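Local structure of effector protein MavE (Legionella pneumophila subsp. pneumophila, 6PIR) at residues A[6-11]-A[128-133]; A[71-76]-A[96-101]; A[104-109]-A[124-129]. The protein acts as a virulence effector indispensable for endoplasmic reticulum-mediated remodelling of the Legionella-containing vacuole and for its evasion of lysosomes. All blocks are in the same frame, centred on the assembly; numbering follows the deposited sequence. Where two conformers were deposited one is given.

Contact 1: A[6-11]-A[128-133]; sequences FERNFL and KELIAK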
ATOM      1  N   PHE A   6      -0.007 -16.096   0.270  1.00 47.42           N
ATOM      2  CA  PHE A   6      -0.888 -15.164  -0.438  1.00 42.11           C
ATOM      3  C   PHE A   6      -0.678 -13.752   0.078  1.00 45.96           C
ATOM      4  O   PHE A   6      -0.560 -12.800  -0.708  1.00 42.53           O
ATOM      5  CB  PHE A   6      -2.367 -15.523  -0.327  1.00 43.37           C
ATOM      6  CG  PHE A   6      -3.252 -14.640  -1.208  1.00 52.33           C
ATOM      7  CD1 PHE A   6      -3.376 -14.901  -2.569  1.00 50.48           C
ATOM      8  CD2 PHE A   6      -3.911 -13.521  -0.679  1.00 48.56           C
ATOM      9  CE1 PHE A   6      -4.165 -14.073  -3.387  1.00 46.71           C
ATOM     10  CE2 PHE A   6      -4.698 -12.707  -1.479  1.00 49.07           C
ATOM     11  CZ  PHE A   6      -4.825 -12.981  -2.831  1.00 46.28           C
ATOM     12  N   GLU A   7      -0.696 -13.584   1.403  1.00 40.50           N
ATOM     13  CA  GLU A   7      -0.585 -12.229   1.904  1.00 39.32           C
ATOM     14  C   GLU A   7       0.806 -11.668   1.633  1.00 39.16           C
ATOM     15  O   GLU A   7       0.933 -10.478   1.348  1.00 35.90           O
ATOM     16  CB  GLU A   7      -0.979 -12.134   3.381  1.00 39.48           C
ATOM     17  CG  GLU A   7      -0.248 -13.088   4.331  1.00 40.79           C
ATOM     18  CD  GLU A   7       0.939 -12.462   5.039  1.00 39.79           C
ATOM     19  OE1 GLU A   7       1.362 -11.311   4.703  1.00 38.03           O
ATOM     20  OE2 GLU A   7       1.470 -13.179   5.938  1.00 40.94           O
ATOM     21  N   ARG A   8       1.850 -12.507   1.650  1.00 42.10           N
ATOM     22  CA  ARG A   8       3.190 -11.992   1.363  1.00 42.71           C
ATOM     23  C   ARG A   8       3.323 -11.505  -0.086  1.00 42.32           C
ATOM     24  O   ARG A   8       3.938 -10.461  -0.345  1.00 36.73           O
ATOM     25  CB  ARG A   8       4.242 -13.042   1.724  1.00 43.89           C
ATOM     26  CG  ARG A   8       4.567 -12.971   3.208  1.00 38.58           C
ATOM     27  CD  ARG A   8       5.591 -13.967   3.653  1.00 39.85           C
ATOM     28  NE  ARG A   8       5.013 -15.293   3.750  1.00 44.01           N
ATOM     29  CZ  ARG A   8       5.424 -16.321   3.026  1.00 49.44           C
ATOM     30  NH1 ARG A   8       6.430 -16.136   2.172  1.00 46.57           N
ATOM     31  NH2 ARG A   8       4.857 -17.522   3.191  1.00 44.86           N
ATOM     32  N   ASN A   9       2.773 -12.253  -1.043  1.00 39.32           N
ATOM     33  CA  ASN A   9       2.811 -11.810  -2.434  1.00 42.13           C
ATOM     34  C   ASN A   9       1.973 -10.557  -2.637  1.00 38.25           C
ATOM     35  O   ASN A   9       2.376  -9.648  -3.378  1.00 36.70           O
ATOM     36  CB  ASN A   9       2.331 -12.923  -3.359  1.00 49.29           C
ATOM     37  CG  ASN A   9       3.391 -13.339  -4.347  1.00 53.39           C
ATOM     38  OD1 ASN A   9       3.466 -12.808  -5.456  1.00 57.79           O
ATOM     39  ND2 ASN A   9       4.207 -14.298  -3.957  1.00 54.19           N
ATOM     40  N   PHE A  10       0.791 -10.512  -2.004  1.00 38.79           N
ATOM     41  CA  PHE A  10      -0.052  -9.331  -2.078  1.00 37.83           C
ATOM     42  C   PHE A  10       0.693  -8.102  -1.560  1.00 37.30           C
ATOM     43  O   PHE A  10       0.618  -7.012  -2.146  1.00 34.57           O
ATOM     44  CB  PHE A  10      -1.309  -9.559  -1.260  1.00 37.63           C
ATOM     45  CG  PHE A  10      -2.350  -8.506  -1.456  1.00 37.95           C
ATOM     46  CD1 PHE A  10      -3.352  -8.680  -2.406  1.00 36.40           C
ATOM     47  CD2 PHE A  10      -2.350  -7.356  -0.689  1.00 38.94           C
ATOM     48  CE1 PHE A  10      -4.336  -7.700  -2.601  1.00 36.56           C
ATOM     49  CE2 PHE A  10      -3.317  -6.381  -0.876  1.00 38.00           C
ATOM     50  CZ  PHE A  10      -4.315  -6.557  -1.834  1.00 36.59           C
ATOM     51  N   LEU A  11       1.406  -8.259  -0.453  1.00 33.78           N
ATOM     52  CA  LEU A  11       2.188  -7.165   0.096  1.00 31.77           C
ATOM     53  C   LEU A  11       3.267  -6.739  -0.881  1.00 31.69           C
ATOM     54  O   LEU A  11       3.487  -5.547  -1.081  1.00 33.02           O
ATOM     55  CB  LEU A  11       2.820  -7.605   1.427  1.00 32.07           C
ATOM     56  CG  LEU A  11       1.879  -7.818   2.607  1.00 36.63           C
ATOM     57  CD1 LEU A  11       2.659  -8.529   3.721  1.00 33.93           C
ATOM     58  CD2 LEU A  11       1.263  -6.509   3.107  1.00 37.26           C
ATOM     59  N   LYS A 128      12.021  -5.713  -0.497  1.00 33.43           N
ATOM     60  CA  LYS A 128      13.219  -6.488  -0.782  1.00 35.26           C
ATOM     61  C   LYS A 128      13.378  -7.655   0.195  1.00 35.29           C
ATOM     62  O   LYS A 128      13.763  -8.755  -0.213  1.00 37.43           O
ATOM     63  CB  LYS A 128      14.453  -5.585  -0.744  1.00 34.86           C
ATOM     64  CG  LYS A 128      14.542  -4.573  -1.919  1.00 39.38           C
ATOM     65  N   GLU A 129      13.080  -7.432   1.483  1.00 33.05           N
ATOM     66  CA  GLU A 129      13.213  -8.488   2.486  1.00 37.62           C
ATOM     67  C   GLU A 129      12.237  -9.622   2.213  1.00 38.28           C
ATOM     68  O   GLU A 129      12.613 -10.809   2.242  1.00 44.14           O
ATOM     69  CB  GLU A 129      13.001  -7.907   3.884  1.00 35.15           C
ATOM     70  CG  GLU A 129      14.104  -6.959   4.328  1.00 34.79           C
ATOM     71  CD  GLU A 129      13.603  -5.983   5.341  1.00 36.29           C
ATOM     72  OE1 GLU A 129      12.485  -6.189   5.842  1.00 37.92           O
ATOM     73  OE2 GLU A 129      14.275  -4.969   5.584  1.00 39.92           O
ATOM     74  N   LEU A 130      10.971  -9.273   1.950  1.00 35.50           N
ATOM     75  CA  LEU A 130       9.982 -10.308   1.671  1.00 39.37           C
ATOM     76  C   LEU A 130      10.342 -11.074   0.412  1.00 42.01           C
ATOM     77  O   LEU A 130      10.249 -12.310   0.386  1.00 47.46           O
ATOM     78  CB  LEU A 130       8.578  -9.701   1.542  1.00 37.61           C
ATOM     79  CG  LEU A 130       7.950  -9.414   2.904  1.00 41.07           C
ATOM     80  CD1 LEU A 130       6.601  -8.705   2.758  1.00 39.73           C
ATOM     81  CD2 LEU A 130       7.813 -10.705   3.712  1.00 44.78           C
ATOM     82  N   ILE A 131      10.792 -10.366  -0.627  1.00 36.73           N
ATOM     83  CA  ILE A 131      11.139 -11.033  -1.873  1.00 38.58           C
ATOM     84  C   ILE A 131      12.291 -11.992  -1.645  1.00 41.71           C
ATOM     85  O   ILE A 131      12.278 -13.128  -2.141  1.00 43.27           O
ATOM     86  CB  ILE A 131      11.455 -10.004  -2.963  1.00 41.51           C
ATOM     87  CG1 ILE A 131      10.169  -9.329  -3.385  1.00 43.23           C
ATOM     88  CG2 ILE A 131      12.096 -10.672  -4.150  1.00 45.80           C
ATOM     89  CD1 ILE A 131      10.401  -8.197  -4.270  1.00 42.37           C
ATOM     90  N   ALA A 132      13.299 -11.549  -0.883  1.00 40.80           N
ATOM     91  CA  ALA A 132      14.436 -12.399  -0.557  1.00 44.29           C
ATOM     92  C   ALA A 132      13.986 -13.684   0.124  1.00 49.14           C
ATOM     93  O   ALA A 132      14.535 -14.756  -0.144  1.00 54.45           O
ATOM     94  CB  ALA A 132      15.409 -11.630   0.329  1.00 40.04           C
ATOM     95  N   LYS A 133      12.962 -13.616   0.975  1.00 47.50           N
ATOM     96  CA  LYS A 133      12.555 -14.860   1.629  1.00 47.18           C
ATOM     97  C   LYS A 133      11.483 -15.629   0.856  1.00 51.42           C
ATOM     98  O   LYS A 133      11.133 -16.747   1.254  1.00 55.74           O
ATOM     99  CB  LYS A 133      12.057 -14.578   3.050  1.00 47.58           C
TER
HETATM  100  O   HOH W   1       8.724 -13.822   2.056  1.00 36.80           O

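Contact 2: A[71-76]-A[96-101]; sequences EAIALV and NILLDN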
ATOM      1  N   GLU A  71      -4.969   3.009  -4.237  1.00 26.20           N
ATOM      2  CA  GLU A  71      -4.724   2.712  -5.644  1.00 27.88           C
ATOM      3  C   GLU A  71      -3.927   1.435  -5.789  1.00 25.45           C
ATOM      4  O   GLU A  71      -4.184   0.644  -6.700  1.00 27.25           O
ATOM      5  CB  GLU A  71      -3.991   3.872  -6.312  1.00 29.08           C
ATOM      6  CG  GLU A  71      -4.903   5.096  -6.517  1.00 27.97           C
ATOM      7  CD  GLU A  71      -4.165   6.426  -6.457  1.00 25.40           C
ATOM      8  OE1 GLU A  71      -2.932   6.481  -6.614  1.00 23.03           O
ATOM      9  OE2 GLU A  71      -4.827   7.449  -6.254  1.00 26.07           O
ATOM     10  N   ALA A  72      -2.948   1.236  -4.911  1.00 25.19           N
ATOM     11  CA  ALA A  72      -2.151   0.025  -4.935  1.00 25.65           C
ATOM     12  C   ALA A  72      -3.022  -1.199  -4.691  1.00 27.01           C
ATOM     13  O   ALA A  72      -2.928  -2.187  -5.423  1.00 27.64           O
ATOM     14  CB  ALA A  72      -1.040   0.108  -3.879  1.00 26.59           C
ATOM     15  N   ILE A  73      -3.900  -1.133  -3.690  1.00 27.59           N
ATOM     16  CA  ILE A  73      -4.798  -2.259  -3.401  1.00 32.98           C
ATOM     17  C   ILE A  73      -5.703  -2.545  -4.598  1.00 32.44           C
ATOM     18  O   ILE A  73      -5.900  -3.703  -4.985  1.00 32.67           O
ATOM     19  CB  ILE A  73      -5.617  -1.981  -2.129  1.00 34.49           C
ATOM     20  CG1 ILE A  73      -4.715  -1.911  -0.910  1.00 31.78           C
ATOM     21  CG2 ILE A  73      -6.723  -3.014  -1.940  1.00 37.39           C
ATOM     22  CD1 ILE A  73      -5.387  -1.338   0.293  1.00 32.85           C
ATOM     23  N   ALA A  74      -6.285  -1.491  -5.186  1.00 29.02           N
ATOM     24  CA  ALA A  74      -7.115  -1.638  -6.375  1.00 32.28           C
ATOM     25  C   ALA A  74      -6.359  -2.345  -7.492  1.00 29.46           C
ATOM     26  O   ALA A  74      -6.879  -3.287  -8.107  1.00 30.53           O
ATOM     27  CB  ALA A  74      -7.575  -0.247  -6.843  1.00 28.70           C
ATOM     28  N   LEU A  75      -5.124  -1.890  -7.772  1.00 28.32           N
ATOM     29  CA  LEU A  75      -4.360  -2.427  -8.891  1.00 28.22           C
ATOM     30  C   LEU A  75      -3.961  -3.882  -8.656  1.00 29.24           C
ATOM     31  O   LEU A  75      -4.079  -4.728  -9.557  1.00 30.20           O
ATOM     32  CB  LEU A  75      -3.120  -1.569  -9.129  1.00 27.29           C
ATOM     33  CG  LEU A  75      -3.391  -0.154  -9.710  1.00 28.39           C
ATOM     34  CD1 LEU A  75      -2.153   0.694  -9.587  1.00 26.99           C
ATOM     35  CD2 LEU A  75      -3.826  -0.260 -11.154  1.00 30.29           C
ATOM     36  N   VAL A  76      -3.514  -4.203  -7.448  1.00 29.40           N
ATOM     37  CA  VAL A  76      -3.202  -5.601  -7.165  1.00 30.55           C
ATOM     38  C   VAL A  76      -4.464  -6.447  -7.194  1.00 32.06           C
ATOM     39  O   VAL A  76      -4.488  -7.518  -7.808  1.00 43.58           O
ATOM     40  CB  VAL A  76      -2.465  -5.731  -5.816  1.00 30.49           C
ATOM     41  CG1 VAL A  76      -2.313  -7.208  -5.430  1.00 31.95           C
ATOM     42  CG2 VAL A  76      -1.084  -5.059  -5.905  1.00 29.21           C
ATOM     43  N   ASN A  96      -6.250  -6.582   4.856  1.00 40.96           N
ATOM     44  CA  ASN A  96      -6.293  -6.217   6.264  1.00 40.31           C
ATOM     45  C   ASN A  96      -4.889  -6.247   6.858  1.00 36.15           C
ATOM     46  O   ASN A  96      -4.582  -5.448   7.732  1.00 38.81           O
ATOM     47  CB  ASN A  96      -7.206  -7.137   7.089  1.00 45.58           C
ATOM     48  CG  ASN A  96      -8.719  -6.946   6.825  1.00 50.53           C
ATOM     49  OD1 ASN A  96      -9.165  -5.916   6.330  1.00 49.42           O
ATOM     50  ND2 ASN A  96      -9.508  -7.931   7.266  1.00 52.30           N
ATOM     51  N   ILE A  97      -4.039  -7.171   6.412  1.00 36.45           N
ATOM     52  CA  ILE A  97      -2.659  -7.197   6.913  1.00 35.96           C
ATOM     53  C   ILE A  97      -1.907  -5.976   6.417  1.00 40.97           C
ATOM     54  O   ILE A  97      -1.255  -5.278   7.195  1.00 39.27           O
ATOM     55  CB  ILE A  97      -1.933  -8.500   6.530  1.00 36.87           C
ATOM     56  CG1 ILE A  97      -2.483  -9.687   7.348  1.00 38.91           C
ATOM     57  CG2 ILE A  97      -0.432  -8.369   6.798  1.00 36.16           C
ATOM     58  CD1 ILE A  97      -2.033 -11.028   6.829  1.00 40.08           C
ATOM     59  N   LEU A  98      -2.063  -5.655   5.134  1.00 37.62           N
ATOM     60  CA  LEU A  98      -1.477  -4.427   4.608  1.00 31.59           C
ATOM     61  C   LEU A  98      -1.894  -3.235   5.461  1.00 36.39           C
ATOM     62  O   LEU A  98      -1.050  -2.543   6.029  1.00 30.56           O
ATOM     63  CB  LEU A  98      -1.882  -4.257   3.151  1.00 31.08           C
ATOM     64  CG  LEU A  98      -1.388  -2.962   2.468  1.00 29.56           C
ATOM     65  CD1 LEU A  98       0.164  -2.893   2.493  1.00 31.01           C
ATOM     66  CD2 LEU A  98      -1.914  -2.916   1.058  1.00 37.97           C
ATOM     67  N   LEU A  99      -3.198  -3.060   5.668  1.00 37.70           N
ATOM     68  CA  LEU A  99      -3.701  -1.880   6.364  1.00 33.43           C
ATOM     69  C   LEU A  99      -3.332  -1.889   7.844  1.00 33.87           C
ATOM     70  O   LEU A  99      -2.831  -0.889   8.378  1.00 35.12           O
ATOM     71  CB  LEU A  99      -5.218  -1.822   6.162  1.00 35.38           C
ATOM     72  CG  LEU A  99      -5.556  -1.656   4.674  1.00 33.86           C
ATOM     73  CD1 LEU A  99      -7.054  -1.859   4.362  1.00 43.33           C
ATOM     74  CD2 LEU A  99      -5.145  -0.289   4.213  1.00 33.95           C
ATOM     75  N   ASP A 100      -3.568  -3.007   8.533  1.00 32.98           N
ATOM     76  CA  ASP A 100      -3.474  -3.033   9.977  1.00 36.67           C
ATOM     77  C   ASP A 100      -2.036  -3.252  10.430  1.00 33.36           C
ATOM     78  O   ASP A 100      -1.617  -2.699  11.455  1.00 33.20           O
ATOM     79  CB  ASP A 100      -4.375  -4.143  10.539  1.00 37.88           C
ATOM     80  CG  ASP A 100      -5.856  -3.941  10.197  1.00 41.52           C
ATOM     81  OD1 ASP A 100      -6.218  -2.887   9.643  1.00 39.45           O
ATOM     82  OD2 ASP A 100      -6.672  -4.851  10.473  1.00 42.60           O
ATOM     83  N   ASN A 101      -1.286  -4.096   9.724  1.00 33.46           N
ATOM     84  CA  ASN A 101       0.087  -4.359  10.122  1.00 33.33           C
ATOM     85  C   ASN A 101       1.087  -3.415   9.441  1.00 31.72           C
ATOM     86  O   ASN A 101       1.999  -2.908  10.101  1.00 33.64           O
ATOM     87  CB  ASN A 101       0.454  -5.821   9.837  1.00 34.51           C
ATOM     88  CG  ASN A 101      -0.212  -6.807  10.814  1.00 36.34           C
ATOM     89  OD1 ASN A 101       0.427  -7.348  11.754  1.00 37.46           O
ATOM     90  ND2 ASN A 101      -1.482  -7.058  10.592  1.00 37.05           N
TER

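Contact 3: A[104-109]-A[124-129]; sequences PLLTAN and SQIRKE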
ATOM      1  N   PRO A 104       1.201   1.125   9.650  1.00 28.64           N
ATOM      2  CA  PRO A 104       2.017   1.692  10.744  1.00 30.68           C
ATOM      3  C   PRO A 104       3.512   1.570  10.513  1.00 27.42           C
ATOM      4  O   PRO A 104       4.274   2.485  10.847  1.00 31.25           O
ATOM      5  CB  PRO A 104       1.572   0.876  11.971  1.00 31.07           C
ATOM      6  CG  PRO A 104       0.173   0.520  11.650  1.00 33.25           C
ATOM      7  CD  PRO A 104       0.120   0.261  10.177  1.00 33.07           C
ATOM      8  N   LEU A 105       3.947   0.462   9.912  1.00 33.37           N
ATOM      9  CA  LEU A 105       5.367   0.295   9.623  1.00 34.58           C
ATOM     10  C   LEU A 105       5.819   1.266   8.550  1.00 26.27           C
ATOM     11  O   LEU A 105       6.841   1.942   8.693  1.00 27.10           O
ATOM     12  CB  LEU A 105       5.649  -1.130   9.163  1.00 37.10           C
ATOM     13  CG  LEU A 105       5.640  -2.173  10.244  1.00 41.84           C
ATOM     14  CD1 LEU A 105       5.816  -3.521   9.589  1.00 44.05           C
ATOM     15  CD2 LEU A 105       6.778  -1.869  11.224  1.00 44.89           C
ATOM     16  N   LEU A 106       5.078   1.319   7.454  1.00 25.88           N
ATOM     17  CA  LEU A 106       5.451   2.161   6.325  1.00 26.97           C
ATOM     18  C   LEU A 106       5.483   3.636   6.695  1.00 28.21           C
ATOM     19  O   LEU A 106       6.289   4.393   6.137  1.00 28.89           O
ATOM     20  CB  LEU A 106       4.470   1.934   5.167  1.00 27.80           C
ATOM     21  CG  LEU A 106       4.465   0.572   4.471  1.00 31.71           C
ATOM     22  CD1 LEU A 106       3.197   0.449   3.675  1.00 29.86           C
ATOM     23  CD2 LEU A 106       5.682   0.368   3.575  1.00 30.42           C
ATOM     24  N   THR A 107       4.629   4.071   7.630  1.00 24.38           N
ATOM     25  CA  THR A 107       4.516   5.486   7.986  1.00 26.80           C
ATOM     26  C   THR A 107       5.358   5.862   9.202  1.00 30.07           C
ATOM     27  O   THR A 107       5.319   7.016   9.649  1.00 26.23           O
ATOM     28  CB  THR A 107       3.052   5.855   8.241  1.00 27.12           C
ATOM     29  OG1 THR A 107       2.527   5.053   9.302  1.00 28.00           O
ATOM     30  CG2 THR A 107       2.208   5.639   6.969  1.00 28.93           C
ATOM     31  N   ALA A 108       6.158   4.935   9.716  1.00 28.82           N
ATOM     32  CA  ALA A 108       7.003   5.184  10.872  1.00 27.08           C
ATOM     33  C   ALA A 108       8.342   5.758  10.430  1.00 25.43           C
ATOM     34  O   ALA A 108       8.818   5.461   9.334  1.00 30.26           O
ATOM     35  CB  ALA A 108       7.233   3.877  11.642  1.00 28.52           C
ATOM     36  N   ASN A 109       8.959   6.569  11.313  1.00 28.73           N
ATOM     37  CA  ASN A 109      10.329   7.084  11.147  1.00 29.31           C
ATOM     38  C   ASN A 109      10.511   7.850   9.846  1.00 26.90           C
ATOM     39  O   ASN A 109      11.557   7.750   9.200  1.00 27.61           O
ATOM     40  CB  ASN A 109      11.392   5.991  11.236  1.00 33.85           C
ATOM     41  CG  ASN A 109      11.397   5.295  12.566  1.00 44.61           C
ATOM     42  OD1 ASN A 109      11.402   5.951  13.605  1.00 50.40           O
ATOM     43  ND2 ASN A 109      11.422   3.968  12.551  1.00 46.76           N
ATOM     44  N   SER A 124      10.535   0.055  -0.093  0.65 30.18           N
ATOM     45  CA  SER A 124      11.520  -0.685  -0.878  0.65 31.34           C
ATOM     46  C   SER A 124      12.259  -1.706  -0.023  0.65 32.97           C
ATOM     47  O   SER A 124      12.479  -2.841  -0.464  0.65 32.91           O
ATOM     48  CB  SER A 124      12.515   0.268  -1.528  0.65 31.90           C
ATOM     49  OG  SER A 124      13.268   0.947  -0.537  0.65 31.88           O
ATOM     50  N   GLN A 125      12.653  -1.322   1.202  1.00 32.84           N
ATOM     51  CA  GLN A 125      13.374  -2.255   2.088  1.00 34.12           C
ATOM     52  C   GLN A 125      12.493  -3.428   2.502  1.00 32.15           C
ATOM     53  O   GLN A 125      12.918  -4.594   2.453  1.00 33.66           O
ATOM     54  CB  GLN A 125      13.890  -1.516   3.326  1.00 38.74           C
ATOM     55  CG  GLN A 125      15.119  -0.648   3.053  1.00 46.25           C
ATOM     56  CD  GLN A 125      16.380  -1.482   2.925  1.00 58.58           C
ATOM     57  OE1 GLN A 125      16.904  -1.981   3.925  1.00 62.56           O
ATOM     58  NE2 GLN A 125      16.865  -1.652   1.695  1.00 62.26           N
ATOM     59  N   ILE A 126      11.252  -3.138   2.916  1.00 29.00           N
ATOM     60  CA  ILE A 126      10.323  -4.193   3.330  1.00 30.68           C
ATOM     61  C   ILE A 126      10.068  -5.173   2.181  1.00 32.00           C
ATOM     62  O   ILE A 126      10.056  -6.402   2.369  1.00 31.10           O
ATOM     63  CB  ILE A 126       9.022  -3.552   3.846  1.00 28.51           C
ATOM     64  CG1 ILE A 126       9.263  -2.760   5.137  1.00 30.26           C
ATOM     65  CG2 ILE A 126       7.861  -4.569   3.958  1.00 29.65           C
ATOM     66  CD1 ILE A 126       8.060  -1.874   5.516  1.00 32.80           C
ATOM     67  N   ARG A 127       9.856  -4.634   0.967  1.00 28.95           N
ATOM     68  CA  ARG A 127       9.598  -5.471  -0.201  0.51 30.51           C
ATOM     69  C   ARG A 127      10.823  -6.306  -0.558  1.00 33.15           C
ATOM     70  O   ARG A 127      10.697  -7.499  -0.868  1.00 34.23           O
ATOM     71  CB  ARG A 127       9.157  -4.592  -1.384  0.51 30.92           C
ATOM     72  CG  ARG A 127       9.069  -5.318  -2.725  0.51 32.43           C
ATOM     73  CD  ARG A 127       8.488  -4.405  -3.813  0.51 33.12           C
ATOM     74  NE  ARG A 127       9.293  -3.207  -4.002  0.51 29.68           N
ATOM     75  CZ  ARG A 127      10.422  -3.160  -4.707  0.51 31.94           C
ATOM     76  NH1 ARG A 127      10.886  -4.249  -5.299  0.51 34.38           N
ATOM     77  NH2 ARG A 127      11.093  -2.024  -4.825  0.51 24.53           N
ATOM     78  N   LYS A 128      12.021  -5.713  -0.497  1.00 33.43           N
ATOM     79  CA  LYS A 128      13.219  -6.488  -0.782  1.00 35.26           C
ATOM     80  C   LYS A 128      13.378  -7.655   0.195  1.00 35.29           C
ATOM     81  O   LYS A 128      13.763  -8.755  -0.213  1.00 37.43           O
ATOM     82  CB  LYS A 128      14.453  -5.585  -0.744  1.00 34.86           C
ATOM     83  CG  LYS A 128      14.542  -4.573  -1.919  1.00 39.38           C
ATOM     84  N   GLU A 129      13.080  -7.432   1.483  1.00 33.05           N
ATOM     85  CA  GLU A 129      13.213  -8.488   2.486  1.00 37.62           C
ATOM     86  C   GLU A 129      12.237  -9.622   2.213  1.00 38.28           C
ATOM     87  O   GLU A 129      12.613 -10.809   2.242  1.00 44.14           O
ATOM     88  CB  GLU A 129      13.001  -7.907   3.884  1.00 35.15           C
ATOM     89  CG  GLU A 129      14.104  -6.959   4.328  1.00 34.79           C
ATOM     90  CD  GLU A 129      13.603  -5.983   5.341  1.00 36.29           C
ATOM     91  OE1 GLU A 129      12.485  -6.189   5.842  1.00 37.92           O
ATOM     92  OE2 GLU A 129      14.275  -4.969   5.584  1.00 39.92           O
TER

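Contact 1: A[6-11]-A[128-133]
The flat guanidinium group of Arg8 has neither face covered by residues 128-133. It meets that segment through a water that lies beyond NH1, a little off the plane of the group. The water accepts from Arg8 NH1 at 3.3 Å and donates to Leu130 O at 2.7 Å. This is an indirect polar link between a side chain of one helix and a backbone carbonyl of the other. NH2 of the same group is hydrogen-bonded to Thr4 OG1, just before helix 5-21. The rings of Phe6 and Phe10 turn elsewhere. Phe6 meets the ring of Tyr80 with the planes at about 50°, and Phe10 packs on Val76 and Ser77.

The direct contact is apolar and centres on Leu130. Its two methyl branches divide the work. CD2 rests against the aliphatic stalk of Arg8, with Leu130 CD2 3.9 Å from Arg8 CD and 4.0 Å from Arg8 CG. CD1 meets Leu11 instead, lying 4.1 Å from Leu11 CD1. The Arg8 chain is extended through CD and bends at chi3 (-76°). CG and CD can therefore lie along Leu130 while the charged end turns off. Leu11 CG is anti to its carbonyl carbon (chi1 -69°), and this sends the branch toward Leu130.

Arg8 and Leu11 are three residues apart and share one face of their helix. Leu130 straddles the two, one methyl on each, and also touches Ile12. Arg8 and Leu130 mark the closest backbone approach, with their CA atoms 7.0 Å apart. The first helix, 5-21, and the last, 115-134, run antiparallel here. Such side-by-side helix packing is consistent with the twinned two-helix bundle of MavE, the helical part ahead of the C-terminal transmembrane helix, which this chain does not include.

Contact 2: A[71-76]-A[96-101]
Leu98 is the first residue of 96-101 to reach Ile73. Its CD2 methyl lies 3.6 Å from Ile73 CG1, a tight apolar contact, and 3.9 Å from Ile73 CD1. One methyl thus meets both carbons of the isoleucine. The two side chains run alongside each other, pointing opposite ways. Leu98 CG is anti to the backbone N (chi1 177°), which carries the branch toward helix 59-77. Ile73 CA and Leu98 CA are the closest CA pair, 8.9 Å apart, so contact is by side chains.

Leu99 follows. Both leucines belong to a wider, pi-type turn, 98-101. The CB of Leu99 leaves beside the interface, but its CD2 comes round to 4.1 Å from Ile73 CD1. Ile73 is thus gripped by two successive leucines. This buried packing of helix 59-77 on helix 85-106 is consistent with the twinned two-helix bundle described for MavE. Tyr45 of the proposed NPxY motif touches both Ile73 and Leu99, so this core patch backs onto the tyrosine of the motif. Leu99 also touches Ile47 and Arg50 of the same loop region.

Next comes Asp100, on the exposed side, whose OD1 forms a salt bridge with Arg50 NH2.

Contact 3: A[104-109]-A[124-129]
Ile126 supplies the largest share of this contact, with Leu106 and Leu105 as its partners. Two helices consecutive in the chain, 85-106 and 115-134, pack here at a steep angle. The last turn of helix 85-106 lies against the middle of helix 115-134, and residues 107-114 connect them. Contact is made by side chains alone, and all of it is apolar.

Ile126 points its CD1 methyl at the other helix. CG1 is anti to the carbonyl carbon (chi1 -66°), and the extended chi2 of 168° carries CD1 out to the tip. That one methyl touches both leucines. Ile126 CD1 is 3.8 Å from Leu106 CD2. It is 4.4 Å from Leu105 CB, a looser touch. The Leu106 and Ile126 side chains meet at a slant, end to end. The backbones stay well apart, with Leu106 CA and Ile126 CA 8.5 Å from each other.

Leu106 is the buried member of the set. It starts off to one side of Ile126, and only the outer part of the branch turns to it. The two methyls of Leu106 are not equivalent here, for Leu106 CD1 stays 5.7 Å from Ile126 CD1. Leu106 also packs on Leu15 and Leu18 of helix 5-21, and Ile126 touches Leu15 too, so that helix covers the inner side of this small cluster. Leu105 lies on the exposed margin. It offers its CB, not its own methyls, to Ile126 CD1. The nearer of those methyls, Leu105 CD1, is 4.9 Å from Ile126 CD1.

At the helix end, Ala108 N bonds to Leu105 O at 3.2 Å. Thr107 OG1 is hydrogen-bonded to Val103 O and Thr52 N. The second helix also reaches back by a polar group: the side-chain ND2 of Asn122 is hydrogen-bonded to Leu106 O and more weakly to Ala108 O.

In the fold
The three contacts join four of the five helices around one core. Contact 2 lies nearest the middle, its centre about 5 Å from that of the chain. Contacts 1 and 3 lie further out, about 13 Å and 10 Å away. Contacts 1 and 2 touch directly: Phe10 CE1 is 3.5 Å from Val76 CG1, and Leu11 CD2 is 3.8 Å from Leu98 CA. Contacts 2 and 3 follow each other on helix 85-106, where Leu99 O lies 3.6 Å from Pro104 CD. Contacts 1 and 3 share Lys128 and Glu129 on helix 115-134, with centres about 12 Å apart. Contact 2 touches Tyr45 of the proposed NPxY motif, through Ile73 and Leu99.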